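Local coordinates for KLLA0E08119p (Kluyveromyces lactis, PDB 3VA7), which probably carboxylates urea with ATP, bicarbonate and biotin, this chain being the urea carboxylase part of a longer enzyme that probably also hydrolyses the product, at residues A[925-930]-A[1103-1108]. Residues are numbered along the deposited sequence; the frame is centred on the assembly and turned at random.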
loop_
_atom_site.group_PDB
_atom_site.type_symbol
_atom_site.label_atom_id
_atom_site.label_comp_id
_atom_site.label_asym_id
_atom_site.label_seq_id
_atom_site.Cartn_x
_atom_site.Cartn_y
_atom_site.Cartn_z
ATOM N N SER A 925 20.010 -21.556 -3.628
ATOM C CA SER A 925 18.792 -21.412 -4.419
ATOM C C SER A 925 17.560 -21.808 -3.622
ATOM O O SER A 925 17.447 -22.978 -3.223
ATOM C CB SER A 925 18.895 -22.291 -5.654
ATOM O OG SER A 925 17.771 -22.111 -6.483
ATOM N N LYS A 926 16.667 -20.856 -3.384
ATOM C CA LYS A 926 15.332 -21.158 -2.785
ATOM C C LYS A 926 14.312 -21.698 -3.817
ATOM O O LYS A 926 14.160 -21.142 -4.905
ATOM C CB LYS A 926 14.726 -19.966 -2.004
ATOM C CG LYS A 926 15.542 -19.515 -0.792
ATOM C CD LYS A 926 14.816 -18.500 0.097
ATOM C CE LYS A 926 15.826 -17.611 0.884
ATOM N NZ LYS A 926 16.370 -16.403 0.071
ATOM N N ILE A 927 13.661 -22.802 -3.467
ATOM C CA ILE A 927 12.666 -23.504 -4.335
ATOM C C ILE A 927 11.271 -23.218 -3.833
ATOM O O ILE A 927 10.902 -23.627 -2.734
ATOM C CB ILE A 927 12.849 -25.076 -4.338
ATOM C CG1 ILE A 927 14.277 -25.458 -4.726
ATOM C CG2 ILE A 927 11.872 -25.743 -5.285
ATOM C CD1 ILE A 927 14.642 -26.814 -4.223
ATOM N N PHE A 928 10.528 -22.493 -4.651
ATOM C CA PHE A 928 9.163 -22.111 -4.349
ATOM C C PHE A 928 8.200 -23.022 -5.117
ATOM O O PHE A 928 8.313 -23.154 -6.355
ATOM C CB PHE A 928 8.930 -20.643 -4.779
ATOM C CG PHE A 928 9.527 -19.607 -3.828
ATOM C CD1 PHE A 928 10.891 -19.359 -3.817
ATOM C CD2 PHE A 928 8.717 -18.916 -2.925
ATOM C CE1 PHE A 928 11.476 -18.405 -2.910
ATOM C CE2 PHE A 928 9.288 -17.970 -2.017
ATOM C CZ PHE A 928 10.679 -17.708 -2.033
ATOM N N LYS A 929 7.245 -23.621 -4.401
ATOM C CA LYS A 929 6.139 -24.318 -5.046
ATOM C C LYS A 929 4.837 -23.540 -4.884
ATOM O O LYS A 929 4.296 -23.389 -3.750
ATOM C CB LYS A 929 6.016 -25.734 -4.478
ATOM C CG LYS A 929 6.958 -26.688 -5.211
ATOM C CD LYS A 929 7.321 -27.872 -4.386
ATOM C CE LYS A 929 8.362 -28.691 -5.165
ATOM N NZ LYS A 929 8.782 -29.839 -4.308
ATOM N N LEU A 930 4.329 -23.042 -6.006
ATOM C CA LEU A 930 3.280 -22.044 -5.957
ATOM C C LEU A 930 2.007 -22.495 -6.686
ATOM O O LEU A 930 2.087 -22.965 -7.843
ATOM C CB LEU A 930 3.818 -20.747 -6.596
ATOM C CG LEU A 930 4.996 -19.997 -5.923
ATOM C CD1 LEU A 930 5.230 -18.703 -6.611
ATOM C CD2 LEU A 930 4.685 -19.731 -4.443
ATOM N N GLU A 1103 11.711 -24.182 0.231
ATOM C CA GLU A 1103 12.862 -24.898 0.764
ATOM C C GLU A 1103 14.180 -24.263 0.373
ATOM O O GLU A 1103 14.440 -24.060 -0.803
ATOM C CB GLU A 1103 12.861 -26.367 0.280
ATOM C CG GLU A 1103 11.704 -27.183 0.854
ATOM C CD GLU A 1103 11.679 -27.180 2.401
ATOM O OE1 GLU A 1103 12.784 -27.228 3.007
ATOM O OE2 GLU A 1103 10.576 -27.138 3.007
ATOM N N GLU A 1104 15.042 -24.005 1.345
ATOM C CA GLU A 1104 16.413 -23.585 1.019
ATOM C C GLU A 1104 17.172 -24.728 0.388
ATOM O O GLU A 1104 17.253 -25.797 0.966
ATOM C CB GLU A 1104 17.156 -23.171 2.269
ATOM C CG GLU A 1104 17.757 -21.780 2.173
ATOM C CD GLU A 1104 17.765 -21.094 3.551
ATOM O OE1 GLU A 1104 18.072 -21.797 4.557
ATOM O OE2 GLU A 1104 17.448 -19.874 3.643
ATOM N N SER A 1105 17.734 -24.532 -0.789
ATOM C CA SER A 1105 18.730 -25.478 -1.205
ATOM C C SER A 1105 19.874 -24.855 -2.034
ATOM O O SER A 1105 20.172 -23.680 -1.840
ATOM C CB SER A 1105 18.090 -26.717 -1.827
ATOM O OG SER A 1105 17.675 -26.441 -3.140
ATOM N N ILE A 1106 20.524 -25.654 -2.892
ATOM C CA ILE A 1106 21.729 -25.269 -3.605
ATOM C C ILE A 1106 21.576 -25.716 -5.088
ATOM O O ILE A 1106 21.372 -26.884 -5.355
ATOM C CB ILE A 1106 23.044 -25.980 -3.002
ATOM C CG1 ILE A 1106 23.410 -25.549 -1.569
ATOM C CG2 ILE A 1106 24.269 -25.723 -3.870
ATOM C CD1 ILE A 1106 22.758 -26.413 -0.431
ATOM N N PHE A 1107 21.700 -24.813 -6.053
ATOM C CA PHE A 1107 21.776 -25.219 -7.446
ATOM C C PHE A 1107 23.216 -25.445 -7.910
ATOM O O PHE A 1107 24.086 -24.548 -7.820
ATOM C CB PHE A 1107 21.143 -24.169 -8.314
ATOM C CG PHE A 1107 21.253 -24.451 -9.761
ATOM C CD1 PHE A 1107 20.274 -25.229 -10.405
ATOM C CD2 PHE A 1107 22.336 -23.933 -10.513
ATOM C CE1 PHE A 1107 20.362 -25.480 -11.787
ATOM C CE2 PHE A 1107 22.437 -24.179 -11.905
ATOM C CZ PHE A 1107 21.439 -24.963 -12.544
ATOM N N ASP A 1108 23.468 -26.615 -8.464
ATOM C CA ASP A 1108 24.823 -27.019 -8.742
ATOM C C ASP A 1108 25.055 -27.103 -10.218
ATOM O O ASP A 1108 24.483 -27.934 -10.883
ATOM C CB ASP A 1108 25.048 -28.378 -8.084
ATOM C CG ASP A 1108 26.502 -28.802 -8.096
ATOM O OD1 ASP A 1108 27.150 -28.733 -9.171
ATOM O OD2 ASP A 1108 26.991 -29.195 -7.009
#
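The Phe1107 ring turns away from Ser925, and the two touch at their CB atoms, 4.0 Å apart. The ring meets that of Tyr1112, the planes at about 50°, and Phe1107 packs on Gln1075 and Val923. The contact is an antiparallel beta ladder in the mixed sheet of the carboxyltransferase domain. Strand 922-934 runs between 1101-1108 and the parallel 1075-1081. Ser925 and Ser1105 form one hydrogen-bonded pair. Ser925 N reaches Ser1105 O at 2.8 Å, and Ser1105 N returns to Ser925 O at 2.9 Å. Both donors sit above the carbonyl planes. Ile927 and Glu1103 form the second such pair, its donors tilted less from them. The axes of the two segments cross at 124° and come within 4.7 Å. Lys929 and Asp1101 continue the ladder with backbone bonds. Ser925, Ile927, Glu1103 and Ser1105 share one face. Ile927 CG1 lies anti to the carbonyl carbon (chi1 -55°), which brings CD1 over Ser1105, 4.2 Å from its CB. Ser1105 OG also bonds weakly to Ser925 O (3.5 Å). With Ile927 cut back to an alanine, a gap would probably open beside Ser1105 CB, while that weak bond would remain. Ser925 OG bonds to Phe1073 O. On the other face Lys926 and Glu1104 run side by side. Their opposite charges probably attract only loosely, Lys926 NZ being 5.1 Å from Glu1104 OE2; Lys926 CE is nearer, 3.9 Å from that oxygen.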